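Local coordinates for protein Lys-gingipain catalytic subunit (Porphyromonas gingivalis, PDB 6I9A) that cleaves proteins with a strong preference for lysine at P1 as a secreted calcium-binding cysteine protease and may act as a virulence factor in periodontal disease, at residues L32-Q37 with D435-R440. Numbering follows the deposited sequence.
Sequences LTWKAQ and DVVITR
Q37, in the last turn of helix 25-37, pairs most closely with V437 of strand 432-439, CA to CA 6.5 Å, and the axes of 32-37 and 435-439 cross at -76° and come within 9.7 Å. The contact joins the C25 peptidase domain, whose helix 25-37 leads into strand 40-46 of the four-stranded parallel sheet, to the antiparallel sheet of the C-terminal immunoglobulin-like domain. V437 directs its side chain at the helix end and packs against the backbone there: Q37 O lies 3.3 Å from V437 CB and 3.5 Å from V437 CG2. The other methyl, V437 CG1, is anti to the backbone N (chi1 174°) and meets the six-membered ring of W34 obliquely, 4.1 Å from W34 CH2. In the five-membered ring, W34 NE1 hydrogen-bonds to E140, a tie within the peptidase domain, while I447 of strand 446-452 also touches the W34 side chain. The polar side of the contact is bridged by water. The Q37 chain, extended beyond CG, carries its NE2 to 4.0 Å from D435 OD1, too far for a direct bond; the amide and carboxylate planes are 65° apart. D435 OD2 accepts from Q449 NE2, and one water accepts from Q37 NE2 at 3.2 Å and donates to D435 OD1 at 2.7 Å.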
ATOM      1  N   LEU A  32       3.797   0.976  15.429  1.00 10.78           N
ATOM      2  CA  LEU A  32       4.591  -0.244  15.649  1.00 10.64           C
ATOM      3  C   LEU A  32       3.867  -1.240  16.553  1.00 11.10           C
ATOM      4  O   LEU A  32       3.899  -2.451  16.314  1.00 11.22           O
ATOM      5  CB  LEU A  32       5.951   0.134  16.282  1.00 11.65           C
ATOM      6  CG  LEU A  32       6.836   1.032  15.412  1.00 11.98           C
ATOM      7  CD1 LEU A  32       8.007   1.522  16.224  1.00 14.02           C
ATOM      8  CD2 LEU A  32       7.253   0.357  14.086  1.00 12.06           C
ATOM      9  N   THR A  33       3.179  -0.750  17.570  1.00 11.48           N
ATOM     10  CA  THR A  33       2.432  -1.631  18.485  1.00 11.45           C
ATOM     11  C   THR A  33       1.407  -2.438  17.698  1.00 11.10           C
ATOM     12  O   THR A  33       1.303  -3.654  17.825  1.00 11.32           O
ATOM     13  CB  THR A  33       1.784  -0.835  19.595  1.00 13.41           C
ATOM     14  OG1 THR A  33       2.822  -0.240  20.387  1.00 14.15           O
ATOM     15  CG2 THR A  33       0.851  -1.675  20.461  1.00 13.79           C
ATOM     16  N   TRP A  34       0.601  -1.739  16.875  1.00 10.19           N
ATOM     17  CA  TRP A  34      -0.434  -2.417  16.072  1.00 10.58           C
ATOM     18  C   TRP A  34       0.161  -3.375  15.047  1.00  9.94           C
ATOM     19  O   TRP A  34      -0.333  -4.483  14.882  1.00 10.16           O
ATOM     20  CB  TRP A  34      -1.341  -1.385  15.423  1.00 11.41           C
ATOM     21  CG  TRP A  34      -2.235  -1.920  14.351  1.00 10.74           C
ATOM     22  CD1 TRP A  34      -2.209  -1.533  13.039  1.00 11.22           C
ATOM     23  CD2 TRP A  34      -3.215  -2.967  14.438  1.00 10.61           C
ATOM     24  NE1 TRP A  34      -3.164  -2.197  12.325  1.00 11.01           N
ATOM     25  CE2 TRP A  34      -3.791  -3.099  13.153  1.00 10.68           C
ATOM     26  CE3 TRP A  34      -3.698  -3.784  15.490  1.00 11.63           C
ATOM     27  CZ2 TRP A  34      -4.793  -4.029  12.882  1.00 11.11           C
ATOM     28  CZ3 TRP A  34      -4.678  -4.713  15.202  1.00 12.30           C
ATOM     29  CH2 TRP A  34      -5.230  -4.821  13.927  1.00 11.74           C
ATOM     30  N   LYS A  35       1.250  -2.971  14.346  1.00 10.91           N
ATOM     31  CA  LYS A  35       1.843  -3.882  13.373  1.00 10.70           C
ATOM     32  C   LYS A  35       2.342  -5.158  14.053  1.00  9.71           C
ATOM     33  O   LYS A  35       2.158  -6.246  13.535  1.00 10.06           O
ATOM     34  CB  LYS A  35       2.980  -3.204  12.605  1.00 10.43           C
ATOM     35  CG  LYS A  35       2.514  -2.034  11.713  1.00 10.84           C
ATOM     36  CD  LYS A  35       1.354  -2.372  10.730  1.00 10.91           C
ATOM     37  CE  LYS A  35       1.139  -1.192   9.823  1.00 10.98           C
ATOM     38  NZ  LYS A  35       0.095  -1.422   8.803  1.00 10.58           N
ATOM     39  N   ALA A  36       2.932  -5.039  15.278  1.00 10.34           N
ATOM     40  CA  ALA A  36       3.365  -6.269  16.002  1.00 10.27           C
ATOM     41  C   ALA A  36       2.131  -7.084  16.377  1.00 10.50           C
ATOM     42  O   ALA A  36       2.101  -8.312  16.200  1.00 10.66           O
ATOM     43  CB  ALA A  36       4.135  -5.896  17.259  1.00 11.62           C
ATOM     44  N   GLN A  37       1.071  -6.414  16.866  1.00 10.48           N
ATOM     45  CA  GLN A  37      -0.134  -7.129  17.273  1.00 10.71           C
ATOM     46  C   GLN A  37      -0.770  -7.916  16.134  1.00 10.86           C
ATOM     47  O   GLN A  37      -1.323  -9.009  16.351  1.00 10.69           O
ATOM     48  CB  GLN A  37      -1.158  -6.143  17.864  1.00 10.90           C
ATOM     49  CG  GLN A  37      -0.728  -5.657  19.231  1.00 12.17           C
ATOM     50  CD  GLN A  37      -1.563  -4.503  19.724  1.00 11.81           C
ATOM     51  OE1 GLN A  37      -2.181  -3.771  18.953  1.00 14.36           O
ATOM     52  NE2 GLN A  37      -1.587  -4.322  21.055  1.00 15.90           N
ATOM     53  N   ASP A 435      -2.900 -10.739  23.737  1.00 13.72           N
ATOM     54  CA  ASP A 435      -3.709 -10.306  22.604  1.00 13.60           C
ATOM     55  C   ASP A 435      -3.656 -11.366  21.507  1.00 12.02           C
ATOM     56  O   ASP A 435      -2.592 -11.902  21.227  1.00 12.05           O
ATOM     57  CB  ASP A 435      -3.165  -8.944  22.088  1.00 16.30           C
ATOM     58  CG  ASP A 435      -3.222  -7.882  23.177  1.00 19.11           C
ATOM     59  OD1 ASP A 435      -2.139  -7.397  23.610  1.00 23.08           O
ATOM     60  OD2 ASP A 435      -4.331  -7.593  23.658  1.00 20.55           O
ATOM     61  N   VAL A 436      -4.785 -11.579  20.873  1.00 12.49           N
ATOM     62  CA  VAL A 436      -4.910 -12.490  19.747  1.00 11.80           C
ATOM     63  C   VAL A 436      -5.575 -11.717  18.660  1.00 11.29           C
ATOM     64  O   VAL A 436      -6.685 -11.230  18.835  1.00 12.88           O
ATOM     65  CB  VAL A 436      -5.706 -13.769  20.075  1.00 13.51           C
ATOM     66  CG1 VAL A 436      -5.764 -14.699  18.863  1.00 15.65           C
ATOM     67  CG2 VAL A 436      -5.105 -14.489  21.282  1.00 15.47           C
ATOM     68  N   VAL A 437      -4.909 -11.580  17.511  1.00 10.88           N
ATOM     69  CA  VAL A 437      -5.415 -10.810  16.357  1.00 10.75           C
ATOM     70  C   VAL A 437      -5.480 -11.737  15.189  1.00 10.03           C
ATOM     71  O   VAL A 437      -4.525 -12.489  14.922  1.00 11.53           O
ATOM     72  CB  VAL A 437      -4.552  -9.549  16.087  1.00 11.64           C
ATOM     73  CG1 VAL A 437      -5.006  -8.834  14.804  1.00 11.66           C
ATOM     74  CG2 VAL A 437      -4.632  -8.592  17.276  1.00 12.58           C
ATOM     75  N   ILE A 438      -6.609 -11.692  14.474  1.00  9.85           N
ATOM     76  CA  ILE A 438      -6.801 -12.497  13.267  1.00  9.92           C
ATOM     77  C   ILE A 438      -7.177 -11.587  12.127  1.00  9.90           C
ATOM     78  O   ILE A 438      -8.150 -10.823  12.259  1.00 10.10           O
ATOM     79  CB  ILE A 438      -7.867 -13.600  13.461  1.00 11.39           C
ATOM     80  CG1 ILE A 438      -7.603 -14.420  14.763  1.00 11.26           C
ATOM     81  CG2 ILE A 438      -7.947 -14.501  12.206  1.00 12.20           C
ATOM     82  CD1 ILE A 438      -8.750 -15.471  15.062  1.00 14.33           C
ATOM     83  N   THR A 439      -6.401 -11.636  11.051  1.00 10.28           N
ATOM     84  CA  THR A 439      -6.675 -10.770   9.885  1.00 10.41           C
ATOM     85  C   THR A 439      -6.714 -11.622   8.639  1.00 10.22           C
ATOM     86  O   THR A 439      -6.171 -12.734   8.576  1.00 10.94           O
ATOM     87  CB  THR A 439      -5.577  -9.678   9.746  1.00 11.10           C
ATOM     88  OG1 THR A 439      -4.283 -10.283   9.613  1.00 11.50           O
ATOM     89  CG2 THR A 439      -5.551  -8.685  10.916  1.00 13.24           C
ATOM     90  N   ARG A 440      -7.394 -11.102   7.630  1.00  9.40           N
ATOM     91  CA  ARG A 440      -7.455 -11.738   6.333  1.00 10.04           C
ATOM     92  C   ARG A 440      -7.847 -10.688   5.325  1.00  9.55           C
ATOM     93  O   ARG A 440      -8.664  -9.814   5.639  1.00  9.77           O
ATOM     94  CB  ARG A 440      -8.475 -12.903   6.331  1.00 10.23           C
ATOM     95  CG  ARG A 440      -8.478 -13.713   5.037  1.00 10.84           C
ATOM     96  CD  ARG A 440      -9.429 -14.894   5.110  1.00 12.20           C
ATOM     97  NE  ARG A 440      -9.521 -15.479   3.776  1.00 12.82           N
ATOM     98  CZ  ARG A 440     -10.453 -16.361   3.419  1.00 12.78           C
ATOM     99  NH1 ARG A 440     -11.344 -16.807   4.316  1.00 13.63           N
ATOM    100  NH2 ARG A 440     -10.509 -16.800   2.168  1.00 18.33           N
TER
HETATM  101  O   HOH W   1       0.124  -6.696  22.335  1.00 17.04           O